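Type IV pilus secretin PilQ family protein (Vibrio cholerae, PDB 6W6M) probably forms the outer-membrane channel through which the type IV competence pilus of this bacterium passes, as a ring of fourteen subunits. Local coordinates at residues A[435-440]-A[457-462]; A[483-488]-A[501-506]; A[253-258]-A[306-311]; A[263-268]-A[288-293]. One frame throughout, in Å; residues are numbered along the deposited sequence.

Contact 1: A[435-440]-A[457-462]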
loop_
_atom_site.group_PDB
_atom_site.type_symbol
_atom_site.label_atom_id
_atom_site.label_comp_id
_atom_site.label_asym_id
_atom_site.label_seq_id
_atom_site.Cartn_x
_atom_site.Cartn_y
_atom_site.Cartn_z
ATOM N N TYR A 435 -4.194 -33.891 -29.111
ATOM C CA TYR A 435 -2.897 -34.109 -28.479
ATOM C C TYR A 435 -2.857 -35.484 -27.827
ATOM O O TYR A 435 -3.880 -36.026 -27.426
ATOM C CB TYR A 435 -2.579 -33.021 -27.441
ATOM C CG TYR A 435 -3.541 -32.997 -26.290
ATOM C CD1 TYR A 435 -3.316 -33.767 -25.167
ATOM C CD2 TYR A 435 -4.670 -32.189 -26.315
ATOM C CE1 TYR A 435 -4.179 -33.733 -24.108
ATOM C CE2 TYR A 435 -5.532 -32.149 -25.259
ATOM C CZ TYR A 435 -5.284 -32.925 -24.160
ATOM O OH TYR A 435 -6.143 -32.901 -23.097
ATOM N N ILE A 436 -1.651 -36.037 -27.724
ATOM C CA ILE A 436 -1.402 -37.238 -26.929
ATOM C C ILE A 436 -0.045 -37.110 -26.241
ATOM O O ILE A 436 0.921 -36.628 -26.843
ATOM C CB ILE A 436 -1.501 -38.530 -27.779
ATOM C CG1 ILE A 436 -1.383 -39.767 -26.889
ATOM C CG2 ILE A 436 -0.481 -38.566 -28.887
ATOM C CD1 ILE A 436 -1.760 -41.030 -27.541
ATOM N N GLU A 437 0.027 -37.539 -24.976
ATOM C CA GLU A 437 1.161 -37.282 -24.091
ATOM C C GLU A 437 1.521 -38.494 -23.247
ATOM O O GLU A 437 0.686 -39.352 -22.982
ATOM C CB GLU A 437 0.876 -36.150 -23.119
ATOM C CG GLU A 437 1.091 -34.788 -23.640
ATOM C CD GLU A 437 0.679 -33.754 -22.635
ATOM O OE1 GLU A 437 0.006 -34.136 -21.660
ATOM O OE2 GLU A 437 1.023 -32.565 -22.806
ATOM N N GLN A 438 2.769 -38.526 -22.785
ATOM C CA GLN A 438 3.236 -39.546 -21.848
ATOM C C GLN A 438 4.518 -39.054 -21.186
ATOM O O GLN A 438 5.514 -38.833 -21.876
ATOM C CB GLN A 438 3.473 -40.857 -22.567
ATOM C CG GLN A 438 3.704 -42.010 -21.651
ATOM C CD GLN A 438 4.200 -43.227 -22.372
ATOM O OE1 GLN A 438 3.618 -44.297 -22.269
ATOM N NE2 GLN A 438 5.279 -43.075 -23.111
ATOM N N GLY A 439 4.513 -38.893 -19.869
ATOM C CA GLY A 439 5.718 -38.437 -19.199
ATOM C C GLY A 439 5.578 -38.129 -17.728
ATOM O O GLY A 439 4.913 -38.870 -17.014
ATOM N N THR A 440 6.214 -37.060 -17.248
ATOM C CA THR A 440 6.100 -36.645 -15.852
ATOM C C THR A 440 5.876 -35.142 -15.745
ATOM O O THR A 440 6.152 -34.375 -16.663
ATOM C CB THR A 440 7.341 -37.024 -15.026
ATOM O OG1 THR A 440 7.095 -36.787 -13.639
ATOM C CG2 THR A 440 8.543 -36.224 -15.452
ATOM N N PHE A 457 3.710 -26.668 -12.236
ATOM C CA PHE A 457 4.207 -27.919 -12.789
ATOM C C PHE A 457 4.715 -27.703 -14.202
ATOM O O PHE A 457 3.967 -27.253 -15.072
ATOM C CB PHE A 457 3.120 -28.992 -12.793
ATOM C CG PHE A 457 2.660 -29.379 -11.432
ATOM C CD1 PHE A 457 3.357 -30.301 -10.693
ATOM C CD2 PHE A 457 1.530 -28.810 -10.883
ATOM C CE1 PHE A 457 2.943 -30.650 -9.439
ATOM C CE2 PHE A 457 1.113 -29.154 -9.625
ATOM C CZ PHE A 457 1.822 -30.074 -8.907
ATOM N N LYS A 458 5.953 -28.125 -14.430
ATOM C CA LYS A 458 6.561 -28.107 -15.747
ATOM C C LYS A 458 6.408 -29.538 -16.285
ATOM O O LYS A 458 6.332 -30.493 -15.516
ATOM C CB LYS A 458 8.028 -27.699 -15.673
ATOM C CG LYS A 458 8.718 -27.687 -17.025
ATOM C CD LYS A 458 8.086 -26.681 -17.968
ATOM C CE LYS A 458 8.888 -26.554 -19.253
ATOM N NZ LYS A 458 8.181 -25.741 -20.278
ATOM N N LYS A 459 6.374 -29.694 -17.600
ATOM C CA LYS A 459 6.159 -31.003 -18.193
ATOM C C LYS A 459 7.442 -31.548 -18.794
ATOM O O LYS A 459 8.250 -30.798 -19.342
ATOM C CB LYS A 459 5.080 -30.939 -19.264
ATOM C CG LYS A 459 3.725 -30.589 -18.737
ATOM C CD LYS A 459 2.715 -30.602 -19.852
ATOM C CE LYS A 459 1.347 -30.204 -19.352
ATOM N NZ LYS A 459 0.379 -30.068 -20.469
ATOM N N ALA A 460 7.624 -32.857 -18.682
ATOM C CA ALA A 460 8.708 -33.578 -19.331
ATOM C C ALA A 460 8.066 -34.814 -19.946
ATOM O O ALA A 460 7.982 -35.862 -19.307
ATOM C CB ALA A 460 9.801 -33.919 -18.347
ATOM N N VAL A 461 7.584 -34.674 -21.180
ATOM C CA VAL A 461 6.720 -35.655 -21.813
ATOM C C VAL A 461 7.217 -35.945 -23.222
ATOM O O VAL A 461 7.987 -35.189 -23.804
ATOM C CB VAL A 461 5.246 -35.190 -21.864
ATOM C CG1 VAL A 461 4.680 -35.044 -20.478
ATOM C CG2 VAL A 461 5.129 -33.893 -22.619
ATOM N N LEU A 462 6.808 -37.103 -23.744
ATOM C CA LEU A 462 6.852 -37.374 -25.204
ATOM C C LEU A 462 5.469 -37.090 -25.797
ATOM O O LEU A 462 4.542 -37.859 -25.512
ATOM C CB LEU A 462 7.257 -38.836 -25.415
ATOM C CG LEU A 462 6.866 -39.447 -26.758
ATOM C CD1 LEU A 462 7.860 -39.063 -27.840
ATOM C CD2 LEU A 462 6.758 -40.959 -26.648
#

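Contact 2: A[483-488]-A[501-506]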
loop_
_atom_site.group_PDB
_atom_site.type_symbol
_atom_site.label_atom_id
_atom_site.label_comp_id
_atom_site.label_asym_id
_atom_site.label_seq_id
_atom_site.Cartn_x
_atom_site.Cartn_y
_atom_site.Cartn_z
ATOM N N THR A 483 7.443 -33.302 -29.423
ATOM C CA THR A 483 8.525 -33.144 -28.457
ATOM C C THR A 483 8.846 -34.463 -27.774
ATOM O O THR A 483 8.024 -35.374 -27.720
ATOM C CB THR A 483 8.216 -32.100 -27.360
ATOM O OG1 THR A 483 7.498 -32.712 -26.287
ATOM C CG2 THR A 483 7.407 -30.944 -27.890
ATOM N N GLN A 484 10.051 -34.526 -27.212
ATOM C CA GLN A 484 10.492 -35.665 -26.413
ATOM C C GLN A 484 11.454 -35.189 -25.331
ATOM O O GLN A 484 12.656 -35.117 -25.577
ATOM C CB GLN A 484 11.163 -36.699 -27.292
ATOM C CG GLN A 484 11.405 -37.992 -26.598
ATOM C CD GLN A 484 12.123 -38.971 -27.460
ATOM O OE1 GLN A 484 11.968 -40.170 -27.302
ATOM N NE2 GLN A 484 12.917 -38.470 -28.383
ATOM N N ASP A 485 10.951 -34.910 -24.135
ATOM C CA ASP A 485 11.756 -34.399 -23.031
ATOM C C ASP A 485 11.887 -35.441 -21.928
ATOM O O ASP A 485 11.099 -36.374 -21.825
ATOM C CB ASP A 485 11.155 -33.123 -22.452
ATOM C CG ASP A 485 10.695 -32.165 -23.509
ATOM O OD1 ASP A 485 11.353 -32.057 -24.557
ATOM O OD2 ASP A 485 9.658 -31.512 -23.291
ATOM N N ARG A 486 12.894 -35.240 -21.086
ATOM C CA ARG A 486 13.177 -36.121 -19.965
ATOM C C ARG A 486 13.608 -35.303 -18.764
ATOM O O ARG A 486 13.838 -34.105 -18.866
ATOM C CB ARG A 486 14.313 -37.072 -20.317
ATOM C CG ARG A 486 13.994 -38.104 -21.378
ATOM C CD ARG A 486 15.253 -38.865 -21.751
ATOM N NE ARG A 486 16.244 -37.984 -22.362
ATOM C CZ ARG A 486 17.439 -38.378 -22.787
ATOM N NH1 ARG A 486 17.807 -39.646 -22.663
ATOM N NH2 ARG A 486 18.270 -37.500 -23.332
ATOM N N ARG A 487 13.727 -35.964 -17.624
ATOM C CA ARG A 487 14.161 -35.315 -16.397
ATOM C C ARG A 487 15.674 -35.432 -16.321
ATOM O O ARG A 487 16.222 -36.518 -16.513
ATOM C CB ARG A 487 13.494 -35.961 -15.185
ATOM C CG ARG A 487 14.085 -35.576 -13.870
ATOM C CD ARG A 487 13.700 -36.554 -12.804
ATOM N NE ARG A 487 14.260 -36.177 -11.516
ATOM C CZ ARG A 487 14.133 -36.892 -10.409
ATOM N NH1 ARG A 487 13.465 -38.029 -10.433
ATOM N NH2 ARG A 487 14.680 -36.473 -9.283
ATOM N N GLY A 488 16.345 -34.315 -16.074
ATOM C CA GLY A 488 17.784 -34.259 -16.044
ATOM C C GLY A 488 18.346 -34.216 -14.641
ATOM O O GLY A 488 17.712 -34.638 -13.670
ATOM N N ILE A 501 15.811 -30.125 -17.113
ATOM C CA ILE A 501 15.095 -30.911 -18.111
ATOM C C ILE A 501 15.916 -30.971 -19.389
ATOM O O ILE A 501 16.515 -29.971 -19.789
ATOM C CB ILE A 501 13.698 -30.311 -18.379
ATOM C CG1 ILE A 501 12.827 -30.434 -17.132
ATOM C CG2 ILE A 501 13.024 -30.980 -19.552
ATOM C CD1 ILE A 501 11.552 -29.663 -17.192
ATOM N N ASP A 502 15.946 -32.138 -20.029
ATOM C CA ASP A 502 16.603 -32.336 -21.318
ATOM C C ASP A 502 15.560 -32.475 -22.420
ATOM O O ASP A 502 14.676 -33.324 -22.323
ATOM C CB ASP A 502 17.476 -33.583 -21.293
ATOM C CG ASP A 502 18.704 -33.411 -20.450
ATOM O OD1 ASP A 502 19.045 -32.265 -20.106
ATOM O OD2 ASP A 502 19.341 -34.428 -20.125
ATOM N N THR A 503 15.691 -31.684 -23.486
ATOM C CA THR A 503 14.618 -31.512 -24.459
ATOM C C THR A 503 15.056 -31.822 -25.886
ATOM O O THR A 503 16.234 -31.756 -26.222
ATOM C CB THR A 503 14.050 -30.069 -24.412
ATOM O OG1 THR A 503 15.084 -29.118 -24.685
ATOM C CG2 THR A 503 13.461 -29.767 -23.056
ATOM N N GLN A 504 14.073 -32.182 -26.715
ATOM C CA GLN A 504 14.149 -32.197 -28.175
ATOM C C GLN A 504 12.806 -31.733 -28.699
ATOM O O GLN A 504 11.781 -32.282 -28.305
ATOM C CB GLN A 504 14.437 -33.582 -28.736
ATOM C CG GLN A 504 15.776 -34.118 -28.421
ATOM C CD GLN A 504 15.958 -35.512 -28.945
ATOM O OE1 GLN A 504 14.997 -36.239 -29.134
ATOM N NE2 GLN A 504 17.196 -35.893 -29.187
ATOM N N ARG A 505 12.795 -30.737 -29.574
ATOM C CA ARG A 505 11.546 -30.126 -29.992
ATOM C C ARG A 505 11.602 -29.751 -31.459
ATOM O O ARG A 505 12.637 -29.349 -31.978
ATOM C CB ARG A 505 11.229 -28.881 -29.161
ATOM C CG ARG A 505 10.789 -29.192 -27.772
ATOM C CD ARG A 505 10.745 -27.982 -26.885
ATOM N NE ARG A 505 10.439 -28.387 -25.518
ATOM C CZ ARG A 505 10.485 -27.587 -24.460
ATOM N NH1 ARG A 505 10.832 -26.319 -24.596
ATOM N NH2 ARG A 505 10.196 -28.062 -23.261
ATOM N N ILE A 506 10.456 -29.863 -32.119
ATOM C CA ILE A 506 10.312 -29.378 -33.481
ATOM C C ILE A 506 8.877 -28.916 -33.674
ATOM O O ILE A 506 7.927 -29.581 -33.251
ATOM C CB ILE A 506 10.742 -30.450 -34.509
ATOM C CG1 ILE A 506 10.725 -29.876 -35.917
ATOM C CG2 ILE A 506 9.880 -31.681 -34.434
ATOM C CD1 ILE A 506 11.403 -30.731 -36.899
#

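Contact 3: A[253-258]-A[306-311]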
loop_
_atom_site.group_PDB
_atom_site.type_symbol
_atom_site.label_atom_id
_atom_site.label_comp_id
_atom_site.label_asym_id
_atom_site.label_seq_id
_atom_site.Cartn_x
_atom_site.Cartn_y
_atom_site.Cartn_z
ATOM N N LYS A 253 -42.371 -13.614 -36.739
ATOM C CA LYS A 253 -42.776 -14.992 -36.520
ATOM C C LYS A 253 -41.686 -15.706 -35.732
ATOM O O LYS A 253 -40.501 -15.386 -35.858
ATOM C CB LYS A 253 -43.045 -15.717 -37.845
ATOM C CG LYS A 253 -43.682 -17.069 -37.659
ATOM C CD LYS A 253 -44.164 -17.658 -38.958
ATOM C CE LYS A 253 -44.822 -19.000 -38.702
ATOM N NZ LYS A 253 -45.890 -18.885 -37.677
ATOM N N SER A 254 -42.101 -16.678 -34.918
ATOM C CA SER A 254 -41.207 -17.407 -34.026
ATOM C C SER A 254 -41.340 -18.900 -34.275
ATOM O O SER A 254 -42.458 -19.418 -34.326
ATOM C CB SER A 254 -41.525 -17.092 -32.563
ATOM O OG SER A 254 -42.823 -17.539 -32.220
ATOM N N GLU A 255 -40.208 -19.587 -34.417
ATOM C CA GLU A 255 -40.231 -21.032 -34.643
ATOM C C GLU A 255 -38.857 -21.625 -34.350
ATOM O O GLU A 255 -37.885 -20.907 -34.109
ATOM C CB GLU A 255 -40.681 -21.363 -36.066
ATOM C CG GLU A 255 -39.889 -20.682 -37.159
ATOM C CD GLU A 255 -40.343 -21.123 -38.530
ATOM O OE1 GLU A 255 -40.662 -22.319 -38.683
ATOM O OE2 GLU A 255 -40.396 -20.277 -39.448
ATOM N N ILE A 256 -38.778 -22.953 -34.402
ATOM C CA ILE A 256 -37.597 -23.693 -33.972
ATOM C C ILE A 256 -36.997 -24.451 -35.149
ATOM O O ILE A 256 -37.716 -25.023 -35.975
ATOM C CB ILE A 256 -37.919 -24.650 -32.805
ATOM C CG1 ILE A 256 -39.046 -25.603 -33.174
ATOM C CG2 ILE A 256 -38.291 -23.869 -31.552
ATOM C CD1 ILE A 256 -39.765 -26.164 -31.981
ATOM N N ILE A 257 -35.667 -24.460 -35.204
ATOM C CA ILE A 257 -34.885 -25.126 -36.237
ATOM C C ILE A 257 -34.070 -26.227 -35.580
ATOM O O ILE A 257 -33.286 -25.959 -34.662
ATOM C CB ILE A 257 -33.954 -24.139 -36.963
ATOM C CG1 ILE A 257 -34.697 -22.850 -37.295
ATOM C CG2 ILE A 257 -33.386 -24.768 -38.206
ATOM C CD1 ILE A 257 -33.852 -21.829 -37.985
ATOM N N LYS A 258 -34.235 -27.455 -36.053
ATOM C CA LYS A 258 -33.511 -28.586 -35.497
ATOM C C LYS A 258 -32.199 -28.782 -36.240
ATOM O O LYS A 258 -32.169 -28.766 -37.472
ATOM C CB LYS A 258 -34.347 -29.861 -35.563
ATOM C CG LYS A 258 -33.682 -31.002 -34.834
ATOM C CD LYS A 258 -34.580 -32.197 -34.635
ATOM C CE LYS A 258 -33.906 -33.186 -33.699
ATOM N NZ LYS A 258 -34.598 -34.498 -33.669
ATOM N N VAL A 306 -34.160 -17.881 -45.892
ATOM C CA VAL A 306 -32.761 -17.845 -46.309
ATOM C C VAL A 306 -31.859 -18.386 -45.206
ATOM O O VAL A 306 -30.917 -19.144 -45.473
ATOM C CB VAL A 306 -32.354 -16.422 -46.739
ATOM C CG1 VAL A 306 -32.454 -15.455 -45.594
ATOM C CG2 VAL A 306 -30.945 -16.420 -47.287
ATOM N N ILE A 307 -32.130 -18.012 -43.954
ATOM C CA ILE A 307 -31.384 -18.569 -42.832
ATOM C C ILE A 307 -31.510 -20.084 -42.807
ATOM O O ILE A 307 -30.522 -20.801 -42.607
ATOM C CB ILE A 307 -31.866 -17.935 -41.519
ATOM C CG1 ILE A 307 -31.357 -16.501 -41.408
ATOM C CG2 ILE A 307 -31.418 -18.747 -40.329
ATOM C CD1 ILE A 307 -31.843 -15.775 -40.182
ATOM N N ARG A 308 -32.719 -20.596 -43.029
ATOM C CA ARG A 308 -32.939 -22.033 -43.014
ATOM C C ARG A 308 -32.165 -22.718 -44.126
ATOM O O ARG A 308 -31.558 -23.773 -43.908
ATOM C CB ARG A 308 -34.434 -22.315 -43.131
ATOM C CG ARG A 308 -34.824 -23.741 -42.884
ATOM C CD ARG A 308 -36.329 -23.894 -42.844
ATOM N NE ARG A 308 -36.910 -23.392 -41.606
ATOM C CZ ARG A 308 -37.179 -24.149 -40.548
ATOM N NH1 ARG A 308 -36.914 -25.446 -40.571
ATOM N NH2 ARG A 308 -37.715 -23.611 -39.463
ATOM N N GLU A 309 -32.137 -22.116 -45.315
ATOM C CA GLU A 309 -31.421 -22.725 -46.432
ATOM C C GLU A 309 -29.917 -22.749 -46.182
ATOM O O GLU A 309 -29.247 -23.758 -46.432
ATOM C CB GLU A 309 -31.746 -21.976 -47.722
ATOM C CG GLU A 309 -31.112 -22.571 -48.955
ATOM C CD GLU A 309 -31.497 -21.828 -50.215
ATOM O OE1 GLU A 309 -32.231 -20.827 -50.114
ATOM O OE2 GLU A 309 -31.069 -22.249 -51.310
ATOM N N ILE A 310 -29.371 -21.653 -45.657
ATOM C CA ILE A 310 -27.938 -21.597 -45.375
ATOM C C ILE A 310 -27.555 -22.622 -44.309
ATOM O O ILE A 310 -26.654 -23.447 -44.508
ATOM C CB ILE A 310 -27.528 -20.171 -44.974
ATOM C CG1 ILE A 310 -27.150 -19.369 -46.220
ATOM C CG2 ILE A 310 -26.389 -20.193 -43.987
ATOM C CD1 ILE A 310 -26.588 -18.004 -45.930
ATOM N N ILE A 311 -28.236 -22.600 -43.160
ATOM C CA ILE A 311 -27.842 -23.514 -42.096
ATOM C C ILE A 311 -28.248 -24.947 -42.378
ATOM O O ILE A 311 -27.838 -25.846 -41.642
ATOM C CB ILE A 311 -28.388 -23.091 -40.718
ATOM C CG1 ILE A 311 -29.908 -23.089 -40.699
ATOM C CG2 ILE A 311 -27.858 -21.735 -40.328
ATOM C CD1 ILE A 311 -30.475 -24.323 -40.060
#

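Contact 4: A[263-268]-A[288-293]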
loop_
_atom_site.group_PDB
_atom_site.type_symbol
_atom_site.label_atom_id
_atom_site.label_comp_id
_atom_site.label_asym_id
_atom_site.label_seq_id
_atom_site.Cartn_x
_atom_site.Cartn_y
_atom_site.Cartn_z
ATOM N N LYS A 263 -22.922 -28.504 -33.583
ATOM C CA LYS A 263 -23.398 -27.945 -32.328
ATOM C C LYS A 263 -24.218 -26.693 -32.590
ATOM O O LYS A 263 -23.830 -25.838 -33.382
ATOM C CB LYS A 263 -22.230 -27.605 -31.409
ATOM C CG LYS A 263 -21.330 -28.750 -31.062
ATOM C CD LYS A 263 -20.418 -28.357 -29.919
ATOM C CE LYS A 263 -19.332 -29.386 -29.697
ATOM N NZ LYS A 263 -18.370 -29.409 -30.822
ATOM N N ALA A 264 -25.352 -26.580 -31.901
ATOM C CA ALA A 264 -26.220 -25.430 -32.107
ATOM C C ALA A 264 -25.626 -24.155 -31.529
ATOM O O ALA A 264 -25.946 -23.063 -32.000
ATOM C CB ALA A 264 -27.593 -25.692 -31.500
ATOM N N SER A 265 -24.768 -24.262 -30.518
ATOM C CA SER A 265 -24.180 -23.064 -29.930
ATOM C C SER A 265 -23.226 -22.378 -30.901
ATOM O O SER A 265 -23.229 -21.148 -31.020
ATOM C CB SER A 265 -23.470 -23.418 -28.627
ATOM O OG SER A 265 -22.559 -24.481 -28.814
ATOM N N ASP A 266 -22.417 -23.158 -31.616
ATOM C CA ASP A 266 -21.532 -22.581 -32.620
ATOM C C ASP A 266 -22.321 -21.890 -33.726
ATOM O O ASP A 266 -21.964 -20.789 -34.161
ATOM C CB ASP A 266 -20.636 -23.669 -33.203
ATOM C CG ASP A 266 -19.766 -24.330 -32.156
ATOM O OD1 ASP A 266 -19.507 -23.699 -31.112
ATOM O OD2 ASP A 266 -19.332 -25.480 -32.373
ATOM N N ILE A 267 -23.402 -22.520 -34.184
ATOM C CA ILE A 267 -24.201 -21.943 -35.258
ATOM C C ILE A 267 -24.911 -20.681 -34.789
ATOM O O ILE A 267 -25.000 -19.695 -35.528
ATOM C CB ILE A 267 -25.180 -22.994 -35.803
ATOM C CG1 ILE A 267 -24.425 -23.976 -36.692
ATOM C CG2 ILE A 267 -26.299 -22.337 -36.566
ATOM C CD1 ILE A 267 -25.298 -24.962 -37.383
ATOM N N ALA A 268 -25.412 -20.675 -33.556
ATOM C CA ALA A 268 -26.021 -19.461 -33.032
ATOM C C ALA A 268 -25.000 -18.350 -32.857
ATOM O O ALA A 268 -25.352 -17.170 -32.930
ATOM C CB ALA A 268 -26.715 -19.748 -31.706
ATOM N N ILE A 288 -30.758 -20.547 -27.960
ATOM C CA ILE A 288 -30.302 -21.930 -28.006
ATOM C C ILE A 288 -31.103 -22.760 -27.019
ATOM O O ILE A 288 -31.426 -22.316 -25.913
ATOM C CB ILE A 288 -28.792 -22.029 -27.705
ATOM C CG1 ILE A 288 -27.988 -21.337 -28.795
ATOM C CG2 ILE A 288 -28.357 -23.469 -27.605
ATOM C CD1 ILE A 288 -27.534 -19.960 -28.409
ATOM N N ASP A 289 -31.423 -23.988 -27.421
ATOM C CA ASP A 289 -31.970 -25.010 -26.533
ATOM C C ASP A 289 -30.998 -26.183 -26.578
ATOM O O ASP A 289 -30.964 -26.936 -27.559
ATOM C CB ASP A 289 -33.368 -25.419 -26.960
ATOM C CG ASP A 289 -33.968 -26.448 -26.055
ATOM O OD1 ASP A 289 -34.210 -26.146 -24.869
ATOM O OD2 ASP A 289 -34.203 -27.569 -26.538
ATOM N N GLU A 290 -30.197 -26.311 -25.521
ATOM C CA GLU A 290 -29.108 -27.275 -25.480
ATOM C C GLU A 290 -29.581 -28.695 -25.242
ATOM O O GLU A 290 -28.929 -29.633 -25.704
ATOM C CB GLU A 290 -28.115 -26.887 -24.387
ATOM C CG GLU A 290 -26.880 -26.169 -24.886
ATOM C CD GLU A 290 -25.918 -27.100 -25.591
ATOM O OE1 GLU A 290 -25.725 -28.230 -25.102
ATOM O OE2 GLU A 290 -25.366 -26.706 -26.639
ATOM N N ARG A 291 -30.692 -28.872 -24.535
ATOM C CA ARG A 291 -31.161 -30.209 -24.201
ATOM C C ARG A 291 -31.419 -31.031 -25.456
ATOM O O ARG A 291 -31.089 -32.220 -25.512
ATOM C CB ARG A 291 -32.426 -30.102 -23.352
ATOM C CG ARG A 291 -32.656 -31.245 -22.422
ATOM C CD ARG A 291 -33.941 -31.047 -21.668
ATOM N NE ARG A 291 -35.091 -31.392 -22.484
ATOM C CZ ARG A 291 -35.749 -32.539 -22.392
ATOM N NH1 ARG A 291 -35.383 -33.451 -21.511
ATOM N NH2 ARG A 291 -36.781 -32.769 -23.178
ATOM N N THR A 292 -31.998 -30.409 -26.481
ATOM C CA THR A 292 -32.390 -31.102 -27.699
ATOM C C THR A 292 -31.633 -30.622 -28.929
ATOM O O THR A 292 -32.003 -30.994 -30.045
ATOM C CB THR A 292 -33.898 -30.960 -27.932
ATOM O OG1 THR A 292 -34.242 -29.578 -28.033
ATOM C CG2 THR A 292 -34.686 -31.575 -26.796
ATOM N N ASN A 293 -30.591 -29.807 -28.757
ATOM C CA ASN A 293 -29.756 -29.320 -29.859
ATOM C C ASN A 293 -30.599 -28.589 -30.906
ATOM O O ASN A 293 -30.731 -29.028 -32.047
ATOM C CB ASN A 293 -28.966 -30.472 -30.493
ATOM C CG ASN A 293 -27.877 -29.994 -31.436
ATOM O OD1 ASN A 293 -27.303 -28.930 -31.253
ATOM N ND2 ASN A 293 -27.592 -30.785 -32.449
#

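Contact 1: A[435-440]-A[457-462]
Lys459 sends its extended side chain across that of Glu437 at roughly a right angle, and the two charged ends form a long salt bridge, NZ to OE2 at 3.5 Å. With CG turned away from the carbonyl carbon (chi1 -65°), the lysine rises beside its own backbone N to meet the glutamate. Next comes Ala460, joined to Thr440 as an antiparallel hydrogen-bonded pair: Ala460 N donates to Thr440 O at 2.9 Å and Thr440 N to Ala460 O at 3.0 Å. Ala460 CB and Thr440 CG2 touch on the same face of the sheet. This is a beta hairpin of the secretin domain, and residues 435-440 carry its sheet on into a neighbouring subunit, where Thr440 OG1 hydrogen-bonds to Ile501 O of that subunit. Val461 lies against the bend at Gly439, its CG1 3.8 Å from Gly439 CA. At Leu462 the backbone N donates to Gln438 O at 2.9 Å (166° at the hydrogen), whereas Gln438 N reaches Leu462 O only through a weak bond.

Contact 2: A[483-488]-A[501-506]
Backbone bonds hold Arg486 to Asp502 in both directions: Arg486 N donates to Asp502 O at 2.9 Å, and Asp502 N to Arg486 O at 3.1 Å. Gln484 N adds a third, to Gln504 O at 3.0 Å. Between these pairs the strand 475-493 is interrupted at Asp485, yet the antiparallel register is the same before and after. Charged groups gather at that break. Asp485 OD2 makes a long salt bridge of 3.5 Å with Arg505 NH2, approaching the guanidinium at its edge, while the carboxylate is tilted 66° from the guanidinium plane. Within its own strand Thr503 CG2 covers one face of that guanidinium, near the rim; across the strands Thr503 CB meets Asp485 OD1 at 3.4 Å. The hairpin belongs to the four-stranded sheet of the secretin domain, and its last strand pairs with the next subunit, where Glu441 of that neighbouring chain forms a second salt bridge with Arg505 NH1. Among weaker polar links, Asp485 OD1 accepts from Gln504 N, and Gln484 NE2 donates weakly to Gln504 OE1 at 3.1 Å in a bent bond; the two glutamine side chains run side by side, their amide planes turned 48° from each other. Thr483 chi1 (86°) puts OG1 between the backbone N and the carbonyl carbon and leaves CG2 beside the N, where it rests on Arg505 CG at 3.8 Å; the hydroxyl bonds to Ser463.

Contact 3: A[253-258]-A[306-311]
Glu255 OE1 and Arg308 NH2 form a salt bridge at 3.3 Å, and Ile256 O is merely near, 3.8 Å from the same Arg308 NH2 and close to the guanidinium plane at its edge. The carboxylate comes in obliquely, its plane 43° from that of the guanidinium. Arg308 leaves the helix with CG opposite its backbone N (chi1 -170°) and then bends at chi3 back to the strand, while Glu255 runs out straight beyond CG. Strand 253-258 and helix 303-314 are the first and last elements of a beta-alpha-beta-beta-alpha unit, the KH-like fold of secretin periplasmic domains, and over the short segments they run almost parallel, 12° apart, with axes 10.6 Å from each other. Ile257 points toward the helix and packs between strand and helix. Its CG1 is 3.8 Å from Arg308 NH2 and its CG2 lies over one face of the guanidinium, toward the rim, so that the arginine is backed by hydrocarbon beside its ionic partner. The same CG2 meets Ile311 CD1 at 3.5 Å. Beyond it, Ile311 packs on Ile267 and Ile271 of helix 264-271, and Ile257 on Ile297 of the central strand 294-299.

Contact 4: A[263-268]-A[288-293]
One polar link joins the segments: Ala264 N, in the first turn of its helix, gives a weak hydrogen bond to Asn293 OD1 at 3.1 Å, bent to 132° at the hydrogen. Asn293 reaches it from a left-handed backbone conformation, its chi1 of -168° swinging CG away from its own N toward the helix start, and its ND2 makes a further weak bond to Ala262 O. One side-chain amide thus spans the start of the helix, where the helix dipole would probably favour an oxygen. The same OD1 lies 3.3 Å from Ala264 CB. The apolar part is an isoleucine laid against small residues. Ile288 CD1 touches Ala268 CB at 3.4 Å, and its CG1 runs along the helix past Ala264 O and Ser265 CA. Helix 264-271 thus packs on the end of strand 285-289 and the turn leading to strand 294-299, with Leu295 of the latter strand packing on Ile267, Ala268 and Ile288.

In the fold
The four contacts form two pairs in different domains. Contacts 1 and 2, with centres 10 Å apart, are successive hairpins of one sheet, joined where strands 456-471 and 475-493 run side by side: Val461 O lies 3.0 Å from Asp485 N, a probable hydrogen bond, and Lys458 CG packs 3.5 Å from Ile501 CD1. The outer strand of each pairs with a neighbouring subunit, so the sheet continues round the ring. Contacts 3 and 4, 13 Å apart between centres, share a KH-like core through Ile311 and Ile267. Contact 4 lies nearer the secretin sheet, about 14 Å from contact 1 at the nearest atoms, against about 28 Å for contact 3.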